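Local coordinates for protein chorismate synthase (Campylobacter jejuni, PDB 1SQ1) that probably catalyses the 1,4-elimination of phosphate from 5-enolpyruvylshikimate-3-phosphate to form chorismate, with reduced FMN as cofactor, working as a homotetramer, at residues A130-G135 with S329-A334; I147-G152 with V207-S212; L163-F168 with N285-T290; S228-A233 with R337-D342. All blocks are in the same frame, centred on the assembly; numbering follows the deposited sequence.

Interaction 1 of 4, residues A130-G135 with S329-A334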
# COMPACT_ATOMS: atom_id res chain seq x y z
N ALA A 130 4.12 22.61 -0.70
CA ALA A 130 3.89 21.44 -1.53
C ALA A 130 2.42 20.98 -1.42
O ALA A 130 1.74 20.85 -2.43
CB ALA A 130 4.83 20.32 -1.10
N ARG A 131 1.94 20.77 -0.20
CA ARG A 131 0.57 20.33 0.01
C ARG A 131 -0.39 21.18 -0.80
O ARG A 131 -1.36 20.67 -1.36
CB ARG A 131 0.21 20.41 1.50
CG ARG A 131 1.36 19.99 2.42
CD ARG A 131 1.01 20.14 3.90
NE ARG A 131 0.08 19.13 4.37
CZ ARG A 131 0.38 18.19 5.26
NH1 ARG A 131 -0.54 17.31 5.64
NH2 ARG A 131 1.59 18.14 5.79
N VAL A 132 -0.13 22.49 -0.85
CA VAL A 132 -0.98 23.41 -1.62
C VAL A 132 -0.85 23.14 -3.13
O VAL A 132 -1.86 22.95 -3.82
CB VAL A 132 -0.61 24.88 -1.32
CG1 VAL A 132 -1.50 25.83 -2.12
CG2 VAL A 132 -0.76 25.14 0.16
N ALA A 133 0.37 23.12 -3.66
CA ALA A 133 0.54 22.85 -5.08
C ALA A 133 -0.25 21.59 -5.46
O ALA A 133 -1.12 21.63 -6.33
CB ALA A 133 2.01 22.64 -5.41
N GLY A 134 0.07 20.49 -4.79
CA GLY A 134 -0.60 19.22 -5.04
C GLY A 134 -2.12 19.31 -5.00
O GLY A 134 -2.79 18.80 -5.89
N GLY A 135 -2.66 19.94 -3.96
CA GLY A 135 -4.10 20.08 -3.86
C GLY A 135 -4.67 20.84 -5.06
O GLY A 135 -5.75 20.50 -5.57
N SER A 329 -5.84 27.37 6.86
CA SER A 329 -7.13 27.19 6.20
C SER A 329 -6.86 26.89 4.73
O SER A 329 -7.56 26.07 4.13
CB SER A 329 -7.98 28.45 6.30
OG SER A 329 -7.52 29.44 5.40
N VAL A 330 -5.85 27.54 4.16
CA VAL A 330 -5.50 27.31 2.75
C VAL A 330 -5.03 25.87 2.53
O VAL A 330 -5.29 25.27 1.49
CB VAL A 330 -4.37 28.27 2.26
CG1 VAL A 330 -4.14 28.08 0.77
CG2 VAL A 330 -4.72 29.71 2.56
N VAL A 331 -4.34 25.32 3.53
CA VAL A 331 -3.83 23.96 3.46
C VAL A 331 -4.96 22.97 3.71
O VAL A 331 -5.02 21.92 3.06
CB VAL A 331 -2.70 23.73 4.48
CG1 VAL A 331 -2.27 22.28 4.46
CG2 VAL A 331 -1.53 24.64 4.15
N ALA A 332 -5.85 23.29 4.65
CA ALA A 332 -6.97 22.41 4.93
C ALA A 332 -7.76 22.20 3.64
O ALA A 332 -8.36 21.15 3.43
CB ALA A 332 -7.85 23.01 6.00
N SER A 333 -7.76 23.21 2.77
CA SER A 333 -8.47 23.08 1.50
C SER A 333 -7.75 22.09 0.59
O SER A 333 -8.36 21.14 0.10
CB SER A 333 -8.58 24.43 0.78
OG SER A 333 -9.68 25.19 1.27
N ALA A 334 -6.46 22.32 0.38
CA ALA A 334 -5.65 21.45 -0.47
C ALA A 334 -5.81 19.99 -0.07
O ALA A 334 -6.06 19.14 -0.92
CB ALA A 334 -4.19 21.87 -0.39
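Ala334 points its methyl group toward helix 130-135, where CB lies 3.2 Å from Arg131 O and 3.8 Å from Val132 CA. Small residues suit this place: beside the methyl comes Gly135, whose missing side chain lets the two backbones close to 4.0 Å between Gly135 CA and Ala334 CA. Towards the N-terminal ends of both segments the helices diverge and larger groups fill the gap. Val331 divides its branches between two partners. Its CG1, anti to the backbone N (chi1 175°), lies obliquely beside the end of the Arg131 chain, 4.0 Å from CD and 3.9 Å from NE, while CG2 meets Val132 CG2 at 4.1 Å, the two valines crossing at about a right angle. The Arg131 chain bends at chi3 (73°), and its guanidinium passes beyond the valine to a salt bridge with Glu127, near Tyr223 of the second subunit. No hydrogen bond joins the two segments; the contact is one of van der Waals packing. Val132 also packs on Arg46, a predicted NADP-binding residue. With an angle of 44° between the axes, this is a helix-helix crossing made close by a glycine and an alanine, within the beta-alpha-beta sandwich of chorismate synthases, where helices lie between two antiparallel sheets.

Interaction 2 of 4, residues I147-G152 with V207-S212; sequences ICVQSG and VFTKVS
Gln150 and Lys210 face each other as a hydrogen-bonded antiparallel pair, and their side chains run alongside one another, pointing the same way. Their backbones exchange two bonds: Gln150 N gives to Lys210 O at 2.9 Å, and Lys210 N to Gln150 O at 2.7 Å. Long, flexible chains suit this partly exposed surface, since their methylenes can lie on neighbouring side chains; both residues also touch Phe170 of helix 170-175. At the next hydrogen-bonded pair, two residues along each strand, Ser212 faces Cys148. Its OG sits between the backbone N and the carbonyl carbon (chi1 60°), which places it 3.4 Å from Cys148 CB, and Ser212 N bonds to Cys148 O at 2.8 Å. Strands 148-156 and 205-212 are neighbours in a five-stranded antiparallel sheet, one of the two outer layers of the chorismate synthase sandwich. The face opposite Gln150 and Lys210 looks towards helix 325-346 and carries Val149 and Val211 at this end, valines that suit a buried surface. There Val149 CG2 packs on Val211 CG1 at 3.4 Å, side by side, and Leu340 lies over both. Further along this face the hydroxyls of Ser151 and Thr209 are hydrogen-bonded, Ser151 OG to Thr209 OG1 at 2.6 Å, and Ser333 OG from the helix is a second partner of Ser151 OG.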
# COMPACT_ATOMS: atom_id res chain seq x y z
N ILE A 147 -17.11 19.92 -8.39
CA ILE A 147 -16.99 19.72 -6.96
C ILE A 147 -16.13 20.90 -6.50
O ILE A 147 -15.01 21.10 -6.98
CB ILE A 147 -16.30 18.37 -6.64
CG1 ILE A 147 -17.19 17.22 -7.12
CG2 ILE A 147 -16.06 18.24 -5.15
CD1 ILE A 147 -16.63 15.83 -6.89
N CYS A 148 -16.68 21.69 -5.59
CA CYS A 148 -15.97 22.85 -5.12
C CYS A 148 -15.64 22.75 -3.65
O CYS A 148 -16.50 22.41 -2.83
CB CYS A 148 -16.80 24.10 -5.38
SG CYS A 148 -15.88 25.62 -5.17
N VAL A 149 -14.38 23.03 -3.32
CA VAL A 149 -13.92 22.98 -1.94
C VAL A 149 -13.39 24.36 -1.55
O VAL A 149 -12.50 24.90 -2.21
CB VAL A 149 -12.79 21.92 -1.76
CG1 VAL A 149 -12.28 21.94 -0.34
CG2 VAL A 149 -13.33 20.54 -2.10
N GLN A 150 -13.95 24.92 -0.48
CA GLN A 150 -13.54 26.24 -0.00
C GLN A 150 -13.52 26.25 1.52
O GLN A 150 -14.31 25.55 2.15
CB GLN A 150 -14.51 27.30 -0.52
CG GLN A 150 -15.86 26.74 -0.95
CD GLN A 150 -16.75 27.77 -1.62
OE1 GLN A 150 -16.26 28.69 -2.30
NE2 GLN A 150 -18.06 27.63 -1.46
N SER A 151 -12.61 27.04 2.09
CA SER A 151 -12.44 27.15 3.54
C SER A 151 -12.12 28.57 3.97
O SER A 151 -11.71 29.41 3.16
CB SER A 151 -11.28 26.25 4.00
OG SER A 151 -11.44 24.92 3.54
N GLY A 152 -12.30 28.83 5.27
CA GLY A 152 -12.03 30.15 5.81
C GLY A 152 -12.01 30.15 7.33
O GLY A 152 -12.52 29.21 7.95
N VAL A 207 -10.97 26.66 11.69
CA VAL A 207 -11.22 26.70 10.26
C VAL A 207 -12.46 25.95 9.82
O VAL A 207 -12.83 24.93 10.41
CB VAL A 207 -10.03 26.14 9.48
CG1 VAL A 207 -10.40 25.96 8.03
CG2 VAL A 207 -8.86 27.10 9.61
N PHE A 208 -13.11 26.48 8.79
CA PHE A 208 -14.33 25.88 8.23
C PHE A 208 -14.15 25.53 6.76
O PHE A 208 -13.92 26.40 5.92
CB PHE A 208 -15.50 26.84 8.36
CG PHE A 208 -16.79 26.30 7.80
CD1 PHE A 208 -17.41 25.20 8.38
CD2 PHE A 208 -17.38 26.90 6.69
CE1 PHE A 208 -18.60 24.69 7.85
CE2 PHE A 208 -18.57 26.40 6.16
CZ PHE A 208 -19.18 25.29 6.74
N THR A 209 -14.26 24.24 6.44
CA THR A 209 -14.13 23.80 5.05
C THR A 209 -15.45 23.26 4.55
O THR A 209 -15.98 22.29 5.09
CB THR A 209 -13.10 22.69 4.90
OG1 THR A 209 -11.83 23.10 5.42
CG2 THR A 209 -12.95 22.35 3.43
N LYS A 210 -15.97 23.91 3.52
CA LYS A 210 -17.23 23.51 2.93
C LYS A 210 -17.00 22.98 1.53
O LYS A 210 -16.22 23.56 0.77
CB LYS A 210 -18.17 24.72 2.89
CG LYS A 210 -19.41 24.53 2.04
CD LYS A 210 -20.53 25.42 2.54
CE LYS A 210 -21.34 26.00 1.40
NZ LYS A 210 -20.55 27.03 0.66
N VAL A 211 -17.64 21.86 1.21
CA VAL A 211 -17.51 21.28 -0.12
C VAL A 211 -18.89 21.14 -0.73
O VAL A 211 -19.77 20.49 -0.16
CB VAL A 211 -16.83 19.90 -0.05
CG1 VAL A 211 -16.51 19.42 -1.45
CG2 VAL A 211 -15.57 19.97 0.78
N SER A 212 -19.09 21.77 -1.89
CA SER A 212 -20.37 21.75 -2.59
C SER A 212 -20.27 20.94 -3.88
O SER A 212 -19.17 20.62 -4.35
CB SER A 212 -20.79 23.16 -2.95
OG SER A 212 -19.81 23.75 -3.79

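Interaction 3 of 4, residues L163-F168 with N285-T290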
# COMPACT_ATOMS: atom_id res chain seq x y z
N LEU A 163 -22.50 31.94 13.94
CA LEU A 163 -23.44 31.97 12.82
C LEU A 163 -23.75 30.54 12.39
O LEU A 163 -23.18 29.58 12.91
CB LEU A 163 -22.84 32.71 11.62
CG LEU A 163 -23.12 34.20 11.40
CD1 LEU A 163 -22.71 35.01 12.61
CD2 LEU A 163 -22.35 34.65 10.17
N LYS A 164 -24.64 30.40 11.42
CA LYS A 164 -25.01 29.10 10.90
C LYS A 164 -23.96 28.63 9.89
O LYS A 164 -23.37 29.43 9.17
CB LYS A 164 -26.37 29.18 10.23
CG LYS A 164 -27.55 29.18 11.19
CD LYS A 164 -27.76 27.78 11.75
CE LYS A 164 -29.05 27.66 12.55
NZ LYS A 164 -29.25 26.26 13.03
N GLU A 165 -23.72 27.32 9.86
CA GLU A 165 -22.75 26.71 8.96
C GLU A 165 -22.91 27.28 7.56
O GLU A 165 -21.98 27.87 7.00
CB GLU A 165 -22.95 25.19 8.90
CG GLU A 165 -23.18 24.51 10.24
CD GLU A 165 -21.91 24.38 11.05
OE1 GLU A 165 -21.25 25.41 11.31
OE2 GLU A 165 -21.58 23.24 11.44
N GLU A 166 -24.10 27.08 6.99
CA GLU A 166 -24.40 27.55 5.64
C GLU A 166 -24.73 29.05 5.66
O GLU A 166 -25.52 29.53 4.84
CB GLU A 166 -25.58 26.75 5.06
CG GLU A 166 -25.49 25.20 5.26
CD GLU A 166 -24.53 24.48 4.31
OE1 GLU A 166 -23.45 25.04 4.01
OE2 GLU A 166 -24.85 23.34 3.88
N GLU A 167 -24.12 29.79 6.59
CA GLU A 167 -24.35 31.22 6.72
C GLU A 167 -23.07 32.04 6.67
O GLU A 167 -23.10 33.27 6.56
CB GLU A 167 -25.09 31.51 8.02
CG GLU A 167 -25.69 32.88 8.09
CD GLU A 167 -26.61 33.04 9.29
OE1 GLU A 167 -27.53 32.20 9.44
OE2 GLU A 167 -26.42 33.99 10.06
N PHE A 168 -21.93 31.36 6.78
CA PHE A 168 -20.64 32.01 6.73
C PHE A 168 -20.45 32.62 5.35
O PHE A 168 -20.76 31.98 4.34
CB PHE A 168 -19.51 31.01 7.02
CG PHE A 168 -19.51 30.46 8.42
CD1 PHE A 168 -19.84 29.14 8.66
CD2 PHE A 168 -19.16 31.27 9.50
CE1 PHE A 168 -19.81 28.62 9.96
CE2 PHE A 168 -19.13 30.76 10.79
CZ PHE A 168 -19.46 29.43 11.02
N ASN A 285 -23.74 18.85 1.04
CA ASN A 285 -22.49 19.58 1.15
C ASN A 285 -21.64 18.94 2.22
O ASN A 285 -22.15 18.14 3.02
CB ASN A 285 -22.75 21.02 1.55
CG ASN A 285 -23.53 21.77 0.52
OD1 ASN A 285 -22.96 22.31 -0.43
ND2 ASN A 285 -24.85 21.79 0.67
N LEU A 286 -20.37 19.30 2.26
CA LEU A 286 -19.46 18.74 3.25
C LEU A 286 -19.18 19.79 4.31
O LEU A 286 -18.73 20.89 4.00
CB LEU A 286 -18.16 18.29 2.57
CG LEU A 286 -17.66 16.84 2.68
CD1 LEU A 286 -18.80 15.82 2.64
CD2 LEU A 286 -16.69 16.60 1.55
N ILE A 287 -19.47 19.45 5.57
CA ILE A 287 -19.24 20.37 6.69
C ILE A 287 -18.08 19.86 7.53
O ILE A 287 -18.27 19.01 8.40
CB ILE A 287 -20.48 20.49 7.60
CG1 ILE A 287 -21.73 20.74 6.75
CG2 ILE A 287 -20.29 21.65 8.57
CD1 ILE A 287 -21.65 22.00 5.94
N LEU A 288 -16.90 20.40 7.29
CA LEU A 288 -15.69 19.98 8.00
C LEU A 288 -15.10 21.13 8.79
O LEU A 288 -14.95 22.22 8.27
CB LEU A 288 -14.64 19.50 7.00
CG LEU A 288 -15.13 18.54 5.94
CD1 LEU A 288 -13.96 18.07 5.09
CD2 LEU A 288 -15.82 17.38 6.61
N LYS A 289 -14.76 20.88 10.04
CA LYS A 289 -14.17 21.94 10.84
C LYS A 289 -12.83 21.49 11.40
O LYS A 289 -12.75 20.44 12.03
CB LYS A 289 -15.11 22.36 11.96
CG LYS A 289 -16.53 22.68 11.53
CD LYS A 289 -17.27 23.28 12.69
CE LYS A 289 -18.77 23.33 12.46
NZ LYS A 289 -19.37 21.95 12.45
N THR A 290 -11.80 22.30 11.16
CA THR A 290 -10.44 22.02 11.64
C THR A 290 -9.97 23.09 12.62
O THR A 290 -9.87 24.28 12.27
CB THR A 290 -9.43 22.01 10.48
OG1 THR A 290 -9.86 21.07 9.49
CG2 THR A 290 -8.07 21.60 10.97
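A bend at chi2 of Glu165 (-75°) and another at chi4 of Lys289 (69°) bring a carboxylate and an ammonium group together over the surface of a sheet. Glu165 belongs to a loop with a short 3-10 turn, lying on the face of the five-stranded antiparallel sheet turned away from the helices of the sandwich; Lys289 stands on strand 286-292. The two side chains cross at about a right angle, and Lys289 NZ makes a hydrogen-bonded salt bridge to Glu165 OE2 at 2.8 Å, meeting its syn lone pair, on the side of the other oxygen. Since the lysine is buried, an acidic partner is apt, and Glu244 of the next strand also touches it. Ile287 lies two residues back on the same face: its CG2 is 3.5 Å from Glu165 OE2, while CD1 crosses obliquely to the Glu166 carboxylate, 4.0 Å from OE1. A branched aliphatic residue fits here, favouring the extended strand and reaching both glutamates with separate branches. Glu166, more exposed, has its carboxylate oxygen OE1 against Lys210 CD, in strand 205-212. Just before strand 286-292, Asn285 meets it with the carboxylate and amide planes 84° apart, Glu166 OE2 lying 3.6 Å from Asn285 ND2.

Interaction 4 of 4, residues S228-A233 with R337-D342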
# COMPACT_ATOMS: atom_id res chain seq x y z
N SER A 228 -12.84 9.20 7.53
CA SER A 228 -11.53 8.74 8.00
C SER A 228 -10.43 9.49 7.25
O SER A 228 -9.62 10.18 7.85
CB SER A 228 -11.33 7.25 7.75
OG SER A 228 -12.06 6.45 8.66
N LYS A 229 -10.41 9.34 5.93
CA LYS A 229 -9.41 10.00 5.10
C LYS A 229 -9.36 11.47 5.40
O LYS A 229 -8.29 12.05 5.49
CB LYS A 229 -9.73 9.81 3.62
CG LYS A 229 -9.52 8.42 3.08
CD LYS A 229 -10.13 8.31 1.69
CE LYS A 229 -9.32 7.38 0.82
NZ LYS A 229 -8.06 8.05 0.35
N LEU A 230 -10.52 12.09 5.54
CA LEU A 230 -10.54 13.52 5.80
C LEU A 230 -9.90 13.84 7.12
O LEU A 230 -9.11 14.78 7.22
CB LEU A 230 -11.97 14.03 5.77
CG LEU A 230 -12.56 14.10 4.37
CD1 LEU A 230 -14.07 14.29 4.49
CD2 LEU A 230 -11.91 15.25 3.59
N ALA A 231 -10.25 13.06 8.14
CA ALA A 231 -9.73 13.24 9.48
C ALA A 231 -8.23 13.07 9.52
O ALA A 231 -7.53 13.79 10.23
CB ALA A 231 -10.37 12.24 10.41
N HIS A 232 -7.75 12.11 8.74
CA HIS A 232 -6.34 11.78 8.64
C HIS A 232 -5.57 12.92 7.96
O HIS A 232 -4.52 13.35 8.45
CB HIS A 232 -6.21 10.48 7.86
CG HIS A 232 -4.82 9.96 7.71
ND1 HIS A 232 -3.82 10.69 7.09
CD2 HIS A 232 -4.28 8.74 7.95
CE1 HIS A 232 -2.74 9.94 6.96
NE2 HIS A 232 -3.00 8.75 7.47
N ALA A 233 -6.10 13.42 6.85
CA ALA A 233 -5.43 14.51 6.15
C ALA A 233 -5.47 15.84 6.91
O ALA A 233 -4.52 16.60 6.86
CB ALA A 233 -6.02 14.67 4.75
N ARG A 337 -8.97 18.51 -0.85
CA ARG A 337 -9.01 18.41 -2.29
C ARG A 337 -8.42 17.06 -2.67
O ARG A 337 -9.10 16.24 -3.28
CB ARG A 337 -8.17 19.51 -2.93
CG ARG A 337 -8.83 20.20 -4.09
CD ARG A 337 -9.54 21.48 -3.65
NE ARG A 337 -8.63 22.62 -3.54
CZ ARG A 337 -9.04 23.88 -3.67
NH1 ARG A 337 -10.32 24.14 -3.92
NH2 ARG A 337 -8.18 24.89 -3.53
N LEU A 338 -7.16 16.83 -2.29
CA LEU A 338 -6.46 15.58 -2.59
C LEU A 338 -7.31 14.36 -2.26
O LEU A 338 -7.47 13.45 -3.07
CB LEU A 338 -5.14 15.51 -1.84
CG LEU A 338 -4.03 16.46 -2.31
CD1 LEU A 338 -3.09 16.71 -1.16
CD2 LEU A 338 -3.26 15.90 -3.50
N VAL A 339 -7.85 14.33 -1.05
CA VAL A 339 -8.68 13.20 -0.65
C VAL A 339 -9.84 12.99 -1.63
O VAL A 339 -9.94 11.94 -2.26
CB VAL A 339 -9.25 13.40 0.76
CG1 VAL A 339 -10.07 12.19 1.16
CG2 VAL A 339 -8.12 13.62 1.74
N LEU A 340 -10.72 13.99 -1.77
CA LEU A 340 -11.87 13.86 -2.68
C LEU A 340 -11.48 13.42 -4.10
O LEU A 340 -12.14 12.55 -4.68
CB LEU A 340 -12.67 15.16 -2.76
CG LEU A 340 -13.58 15.42 -1.56
CD1 LEU A 340 -14.28 16.74 -1.73
CD2 LEU A 340 -14.58 14.28 -1.39
N ALA A 341 -10.43 14.01 -4.65
CA ALA A 341 -9.99 13.66 -5.98
C ALA A 341 -9.44 12.25 -5.95
O ALA A 341 -9.28 11.61 -6.99
CB ALA A 341 -8.93 14.61 -6.45
N ASP A 342 -9.13 11.76 -4.75
CA ASP A 342 -8.62 10.41 -4.60
C ASP A 342 -9.80 9.42 -4.56
O ASP A 342 -9.78 8.42 -5.27
CB ASP A 342 -7.74 10.31 -3.34
CG ASP A 342 -7.08 8.93 -3.16
OD1 ASP A 342 -6.48 8.71 -2.09
OD2 ASP A 342 -7.16 8.07 -4.07
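Lys229 and Asp342 reach across two nearly antiparallel helices, their axes at 153°, to form a buried salt bridge with Lys229 NZ 3.0 Å from Asp342 OD1. The ammonium comes from above the carboxylate, 59° out of its plane. Other donors also hold that carboxylate: OD1 takes the backbone N-H of Thr6, and OD2 those of Arg7 and Leu8, so Asp342 ties the N-terminal chain to the helix. An aspartate suits such a place, where several N-H groups and a lysine would favour its charged form. Lys229 NZ has a further, long and weak ion pair with Asp224. Beside the salt bridge Val339 fills the space between the helices. Its CG1 is anti to the backbone N (chi1 -178°), which turns it to Lys229 and leaves CG2 facing Ala233. CG1 lies 3.4 Å from Lys229 CB, while CG2 touches Ala233 CB at 3.8 Å; Leu230 CD2 comes from the flank, 4.3 Å from Val339 CB. The small alanine leaves room for the valine, and the lysine contributes its methylenes to this apolar layer before turning its charge to Asp342. Backbone bonds within the helices include Ala233 N to Lys229 O at 2.9 Å. On the other side of helix 226-235, Ser228 OG is hydrogen-bonded to His232 O of the second subunit, and the reciprocal bond is also made. The pair thus forms part of the helical layer of the chorismate synthase beta-alpha-beta sandwich, with helix 226-235 also lining the contact with the second subunit.

Interactions 1 and 4 share the long helix 325-346, which meets helix 128-143 in one and helix 226-235 in the other; their centres are 11 Å apart. Interactions 2 and 3 both reach one antiparallel sheet, the second through a loop laid on it; strands 205-212 and 286-292 are neighbours there, and the centres lie 8 Å apart. Leu288 against Leu230 joins interactions 3 and 4. Along the chain, interactions 2 and 3 fall within the loop closed by interaction 1 and cross each other; interaction 4 crosses 1 and 3 but follows 2 in series. Helix 325-346, late in the sequence, packs on helices and strands from much earlier in the chain, giving one interlocked sandwich domain.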